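Local atomic coordinates of Alr4995 protein (Nostoc sp., PDB entry 6LRF), a protein that acts as a bifunctional enzyme, combining an arginine dihydrolase activity with an ornithine cyclodeaminase activity. Residues B[187-190]-B[191-194]; B[20-23]-B[24-27]. One frame throughout, in Å; residues are numbered along the deposited sequence.

Both contacts are local, each within one unbroken run of eight residues: contact 1 caps a helix and contact 2 is a turn in a loop. Contact 2 comes first. It lies in the loop between strand 6-9 and helix 34-49, where a short 3-10 turn begins at Asn22. Much further along, contact 1 caps helix 190-199 just after the loop that leaves strand 181-183. The two follow in series and neither nest nor cross. The centres of contact 1 and contact 2 are about 25 Å apart. The nearest atoms of contact 1 and contact 2 are about 10 Å apart, without touching. Contact 1 sits near the centre of the chain and joins strand 155-160 to helix 340-352. Contact 2 lies farther out, and its Trp24 meets the second subunit.

Contact 1: residues B[187-190]-B[191-194]; sequences AFDS and YSNR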
ATOM      1  N   ALA B 187      -3.397 -17.677 -29.005  1.00 34.76           N
ATOM      2  CA  ALA B 187      -2.153 -17.490 -29.742  1.00 29.19           C
ATOM      3  C   ALA B 187      -2.154 -16.203 -30.562  1.00 27.85           C
ATOM      4  O   ALA B 187      -1.110 -15.790 -31.048  1.00 28.83           O
ATOM      5  CB  ALA B 187      -1.883 -18.696 -30.653  1.00 31.52           C
ATOM      6  N   PHE B 188      -3.313 -15.560 -30.701  1.00 27.79           N
ATOM      7  CA  PHE B 188      -3.429 -14.389 -31.576  1.00 27.99           C
ATOM      8  C   PHE B 188      -3.793 -13.088 -30.847  1.00 31.91           C
ATOM      9  O   PHE B 188      -4.406 -13.122 -29.779  1.00 35.54           O
ATOM     10  CB  PHE B 188      -4.465 -14.677 -32.658  1.00 29.28           C
ATOM     11  CG  PHE B 188      -4.136 -15.885 -33.493  1.00 32.73           C
ATOM     12  CD1 PHE B 188      -4.621 -17.137 -33.147  1.00 30.04           C
ATOM     13  CD2 PHE B 188      -3.318 -15.768 -34.606  1.00 24.70           C
ATOM     14  CE1 PHE B 188      -4.321 -18.251 -33.909  1.00 29.87           C
ATOM     15  CE2 PHE B 188      -3.012 -16.878 -35.371  1.00 25.78           C
ATOM     16  CZ  PHE B 188      -3.514 -18.119 -35.023  1.00 26.54           C
ATOM     17  N   ASP B 189      -3.427 -11.943 -31.418  1.00 28.55           N
ATOM     18  CA  ASP B 189      -3.829 -10.673 -30.813  1.00 27.68           C
ATOM     19  C   ASP B 189      -5.327 -10.439 -31.052  1.00 33.99           C
ATOM     20  O   ASP B 189      -5.993 -11.236 -31.724  1.00 28.98           O
ATOM     21  CB  ASP B 189      -2.970  -9.506 -31.349  1.00 27.32           C
ATOM     22  CG  ASP B 189      -3.257  -9.151 -32.813  1.00 35.69           C
ATOM     23  OD1 ASP B 189      -4.085  -9.829 -33.472  1.00 32.54           O
ATOM     24  OD2 ASP B 189      -2.631  -8.180 -33.319  1.00 31.08           O
ATOM     25  N   SER B 190      -5.861  -9.349 -30.518  1.00 29.71           N
ATOM     26  CA  SER B 190      -7.289  -9.092 -30.636  1.00 29.77           C
ATOM     27  C   SER B 190      -7.706  -8.844 -32.094  1.00 28.83           C
ATOM     28  O   SER B 190      -8.743  -9.341 -32.548  1.00 28.59           O
ATOM     29  CB  SER B 190      -7.680  -7.897 -29.764  1.00 31.21           C
ATOM     30  OG  SER B 190      -7.346  -6.680 -30.416  1.00 36.82           O
ATOM     31  N   TYR B 191      -6.907  -8.066 -32.820  1.00 27.50           N
ATOM     32  CA  TYR B 191      -7.165  -7.822 -34.241  1.00 33.14           C
ATOM     33  C   TYR B 191      -7.326  -9.141 -35.021  1.00 26.87           C
ATOM     34  O   TYR B 191      -8.228  -9.277 -35.830  1.00 26.59           O
ATOM     35  CB  TYR B 191      -6.040  -6.979 -34.869  1.00 31.73           C
ATOM     36  CG  TYR B 191      -5.843  -5.614 -34.217  1.00 44.04           C
ATOM     37  CD1 TYR B 191      -6.764  -4.580 -34.417  1.00 43.92           C
ATOM     38  CD2 TYR B 191      -4.736  -5.356 -33.404  1.00 44.76           C
ATOM     39  CE1 TYR B 191      -6.591  -3.329 -33.825  1.00 49.77           C
ATOM     40  CE2 TYR B 191      -4.556  -4.108 -32.812  1.00 48.18           C
ATOM     41  CZ  TYR B 191      -5.488  -3.100 -33.026  1.00 50.08           C
ATOM     42  OH  TYR B 191      -5.318  -1.860 -32.437  1.00 56.00           O
ATOM     43  N   SER B 192      -6.458 -10.107 -34.753  1.00 27.22           N
ATOM     44  CA  SER B 192      -6.444 -11.352 -35.516  1.00 30.78           C
ATOM     45  C   SER B 192      -7.643 -12.234 -35.187  1.00 30.17           C
ATOM     46  O   SER B 192      -8.240 -12.851 -36.086  1.00 30.70           O
ATOM     47  CB  SER B 192      -5.137 -12.102 -35.265  1.00 24.90           C
ATOM     48  OG  SER B 192      -4.047 -11.284 -35.665  1.00 23.14           O
ATOM     49  N   ASN B 193      -7.999 -12.279 -33.903  1.00 28.23           N
ATOM     50  CA  ASN B 193      -9.193 -12.994 -33.455  1.00 29.53           C
ATOM     51  C   ASN B 193     -10.471 -12.411 -34.042  1.00 30.01           C
ATOM     52  O   ASN B 193     -11.388 -13.141 -34.434  1.00 28.91           O
ATOM     53  CB  ASN B 193      -9.262 -12.997 -31.929  1.00 26.98           C
ATOM     54  CG  ASN B 193      -8.486 -14.157 -31.317  1.00 29.91           C
ATOM     55  OD1 ASN B 193      -8.711 -15.318 -31.668  1.00 34.04           O
ATOM     56  ND2 ASN B 193      -7.561 -13.850 -30.415  1.00 25.86           N
ATOM     57  N   ARG B 194     -10.530 -11.090 -34.124  1.00 27.54           N
ATOM     58  CA  ARG B 194     -11.677 -10.451 -34.754  1.00 30.19           C
ATOM     59  C   ARG B 194     -11.780 -10.942 -36.209  1.00 32.86           C
ATOM     60  O   ARG B 194     -12.871 -11.269 -36.687  1.00 30.83           O
ATOM     61  CB  ARG B 194     -11.540  -8.922 -34.689  1.00 30.41           C
ATOM     62  CG  ARG B 194     -12.729  -8.153 -34.106  1.00 38.34           C
ATOM     63  CD  ARG B 194     -12.426  -6.626 -34.022  1.00 31.36           C
ATOM     64  NE  ARG B 194     -11.324  -6.364 -33.099  1.00 37.43           N
ATOM     65  CZ  ARG B 194     -10.401  -5.412 -33.258  1.00 43.66           C
ATOM     66  NH1 ARG B 194     -10.438  -4.616 -34.320  1.00 37.51           N
ATOM     67  NH2 ARG B 194      -9.425  -5.262 -32.354  1.00 39.35           N
TER
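Asp189 is the N-cap of helix 190-199, in the part related to dimethylarginine dimethylhydrolases (GME family), and Ser192 is its partner in the first turn. Asp189 CG stands between its own backbone N and carbonyl carbon (chi1 70°), which swings the carboxylate back over the start of the helix. There OD1 takes two bonds from Ser192. Ser192 N comes nearly along the C-O axis, 2.7 Å from Asp189 OD1. Ser192 OG, 2.6 Å from Asp189 OD1, comes from above the carboxylate plane, on the opposite face. Ser192 OG also bonds Arg160 N, which ties the cap to strand 155-160. The other oxygen, Asp189 OD2, lies in the plane of the Tyr191 ring, at its edge, 3.5 Å from Tyr191 CD2. Phe188 CB packs on Ser192 CB at 3.7 Å. The regular helix bonds start here, with Asn193 N 3.1 Å from Asp189 O. The main polar partner of Asn193 ND2 is Pro185 O. Arg194 bends at chi3 (-64°) and curls back along the turn, with NH1 in a salt bridge to Glu341 of helix 340-352. Arg194 NH2 makes a weak bond to Ser190 OG, 3.2 Å away and close to the guanidinium plane.

Contact 2: residues B[20-23]-B[24-27]; sequences VINP and WMEG
Asn22 and Trp24 form an Asx turn that leads into a short 3-10 turn at the interface with the second subunit. The loop belongs to the part resembling dimethylarginine dimethylhydrolases. Asn22 OD1 accepts a weak bond from Trp24 N at 3.0 Å. A second weak bond runs from Met25 N to Asn22 OD1. The stronger partner of Met25 N is the backbone: Asn22 O, 3.0 Å away and met from above the carbonyl plane. The next bond of the turn joins Glu26 N to Pro23 O at 3.2 Å. With chi1 at 71°, the Asn22 amide folds back over its own main chain, which brings OD1 to Trp24 N and Met25 N. OD1 also lies at the edge of the Trp24 ring, in its plane, with the amide turned 64° from the indole. Met25, present as selenomethionine, crosses the Asn22 side chain at about a right angle. Its straight chain lies alongside that of Ile21 in the same direction, with Met25 SE 3.8 Å from Ile21 CG1. Val20 CG1 packs on Met25 CB at 3.9 Å. Further out, Asn22 ND2 donates to Ala258 O, which, with the bonds to OD1, is consistent with a fixed amide rotation. With an alanine here, Trp24 N would probably lose its side-chain acceptor, Met25 N its second, weak one, and Ala258 O this donor. Trp479 of the second subunit meets the Trp24 ring edge-to-face and also packs on Pro23. Phe216 of the same chain meets that indole too, while Trp24 NE1 is held by a hydrogen bond to Arg165 O.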
ATOM      1  N   VAL B  20      19.400 -24.095 -30.227  1.00 50.78           N
ATOM      2  CA  VAL B  20      18.114 -23.582 -29.753  1.00 49.18           C
ATOM      3  C   VAL B  20      17.718 -22.333 -30.564  1.00 50.50           C
ATOM      4  O   VAL B  20      18.458 -21.339 -30.612  1.00 44.58           O
ATOM      5  CB  VAL B  20      18.139 -23.252 -28.220  1.00 49.98           C
ATOM      6  CG1 VAL B  20      16.737 -22.933 -27.706  1.00 46.97           C
ATOM      7  CG2 VAL B  20      18.733 -24.409 -27.414  1.00 44.47           C
ATOM      8  N   ILE B  21      16.560 -22.415 -31.227  1.00 47.19           N
ATOM      9  CA  ILE B  21      16.008 -21.301 -32.003  1.00 42.94           C
ATOM     10  C   ILE B  21      14.516 -21.108 -31.735  1.00 37.01           C
ATOM     11  O   ILE B  21      13.905 -20.191 -32.278  1.00 40.72           O
ATOM     12  CB  ILE B  21      16.214 -21.489 -33.537  1.00 42.23           C
ATOM     13  CG1 ILE B  21      15.574 -22.799 -34.013  1.00 39.31           C
ATOM     14  CG2 ILE B  21      17.690 -21.408 -33.907  1.00 40.98           C
ATOM     15  CD1 ILE B  21      15.483 -22.940 -35.534  1.00 46.04           C
ATOM     16  N   ASN B  22      13.925 -21.988 -30.927  1.00 38.40           N
ATOM     17  CA  ASN B  22      12.572 -21.780 -30.408  1.00 42.03           C
ATOM     18  C   ASN B  22      12.475 -22.309 -28.964  1.00 47.80           C
ATOM     19  O   ASN B  22      13.288 -23.142 -28.561  1.00 46.49           O
ATOM     20  CB  ASN B  22      11.510 -22.418 -31.335  1.00 40.10           C
ATOM     21  CG  ASN B  22      11.500 -23.943 -31.297  1.00 43.27           C
ATOM     22  OD1 ASN B  22      11.210 -24.545 -30.268  1.00 42.22           O
ATOM     23  ND2 ASN B  22      11.755 -24.572 -32.449  1.00 41.26           N
ATOM     24  N   PRO B  23      11.498 -21.812 -28.175  1.00 49.55           N
ATOM     25  CA  PRO B  23      11.457 -22.145 -26.740  1.00 52.81           C
ATOM     26  C   PRO B  23      11.295 -23.635 -26.416  1.00 50.53           C
ATOM     27  O   PRO B  23      11.740 -24.069 -25.357  1.00 51.75           O
ATOM     28  CB  PRO B  23      10.238 -21.354 -26.228  1.00 48.19           C
ATOM     29  CG  PRO B  23       9.413 -21.071 -27.449  1.00 48.09           C
ATOM     30  CD  PRO B  23      10.433 -20.858 -28.536  1.00 50.16           C
ATOM     31  N   TRP B  24      10.670 -24.406 -27.299  1.00 49.64           N
ATOM     32  CA  TRP B  24      10.495 -25.834 -27.047  1.00 45.48           C
ATOM     33  C   TRP B  24      11.819 -26.607 -27.090  1.00 46.76           C
ATOM     34  O   TRP B  24      11.904 -27.735 -26.594  1.00 44.08           O
ATOM     35  CB  TRP B  24       9.530 -26.434 -28.057  1.00 41.39           C
ATOM     36  CG  TRP B  24       8.160 -25.861 -28.013  1.00 44.84           C
ATOM     37  CD1 TRP B  24       7.693 -24.795 -28.726  1.00 39.42           C
ATOM     38  CD2 TRP B  24       7.059 -26.334 -27.227  1.00 41.67           C
ATOM     39  NE1 TRP B  24       6.370 -24.572 -28.429  1.00 40.29           N
ATOM     40  CE2 TRP B  24       5.955 -25.502 -27.512  1.00 42.92           C
ATOM     41  CE3 TRP B  24       6.900 -27.377 -26.306  1.00 47.35           C
ATOM     42  CZ2 TRP B  24       4.708 -25.679 -26.908  1.00 43.45           C
ATOM     43  CZ3 TRP B  24       5.659 -27.556 -25.705  1.00 45.09           C
ATOM     44  CH2 TRP B  24       4.581 -26.708 -26.007  1.00 47.92           C
HETATM   45  N   MSE B  25      12.839 -26.002 -27.702  1.00 47.86           N
HETATM   46  CA  MSE B  25      14.169 -26.615 -27.815  1.00 49.03           C
HETATM   47  C   MSE B  25      15.028 -26.397 -26.581  1.00 50.99           C
HETATM   48  O   MSE B  25      16.113 -26.965 -26.468  1.00 53.18           O
HETATM   49  CB  MSE B  25      14.924 -26.063 -29.026  1.00 47.31           C
HETATM   50  CG  MSE B  25      14.532 -26.680 -30.366  1.00 54.36           C
HETATM   51 SE   MSE B  25      15.575 -25.936 -31.860  1.00 68.99          SE
HETATM   52  CE  MSE B  25      14.723 -26.915 -33.344  1.00 59.19           C
ATOM     53  N   GLU B  26      14.555 -25.553 -25.674  1.00 54.72           N
ATOM     54  CA  GLU B  26      15.332 -25.183 -24.499  1.00 54.79           C
ATOM     55  C   GLU B  26      15.651 -26.405 -23.635  1.00 52.97           C
ATOM     56  O   GLU B  26      14.764 -27.214 -23.339  1.00 52.37           O
ATOM     57  CB  GLU B  26      14.579 -24.125 -23.692  1.00 53.16           C
ATOM     58  CG  GLU B  26      15.269 -22.775 -23.653  1.00 59.39           C
ATOM     59  CD  GLU B  26      16.662 -22.861 -23.062  1.00 67.40           C
ATOM     60  OE1 GLU B  26      16.797 -23.422 -21.945  1.00 62.61           O
ATOM     61  OE2 GLU B  26      17.617 -22.365 -23.709  1.00 65.79           O
ATOM     62  N   GLY B  27      16.924 -26.552 -23.265  1.00 52.01           N
ATOM     63  CA  GLY B  27      17.362 -27.655 -22.423  1.00 55.63           C
ATOM     64  C   GLY B  27      17.143 -29.042 -23.013  1.00 60.94           C
ATOM     65  O   GLY B  27      17.024 -30.029 -22.279  1.00 55.19           O
TER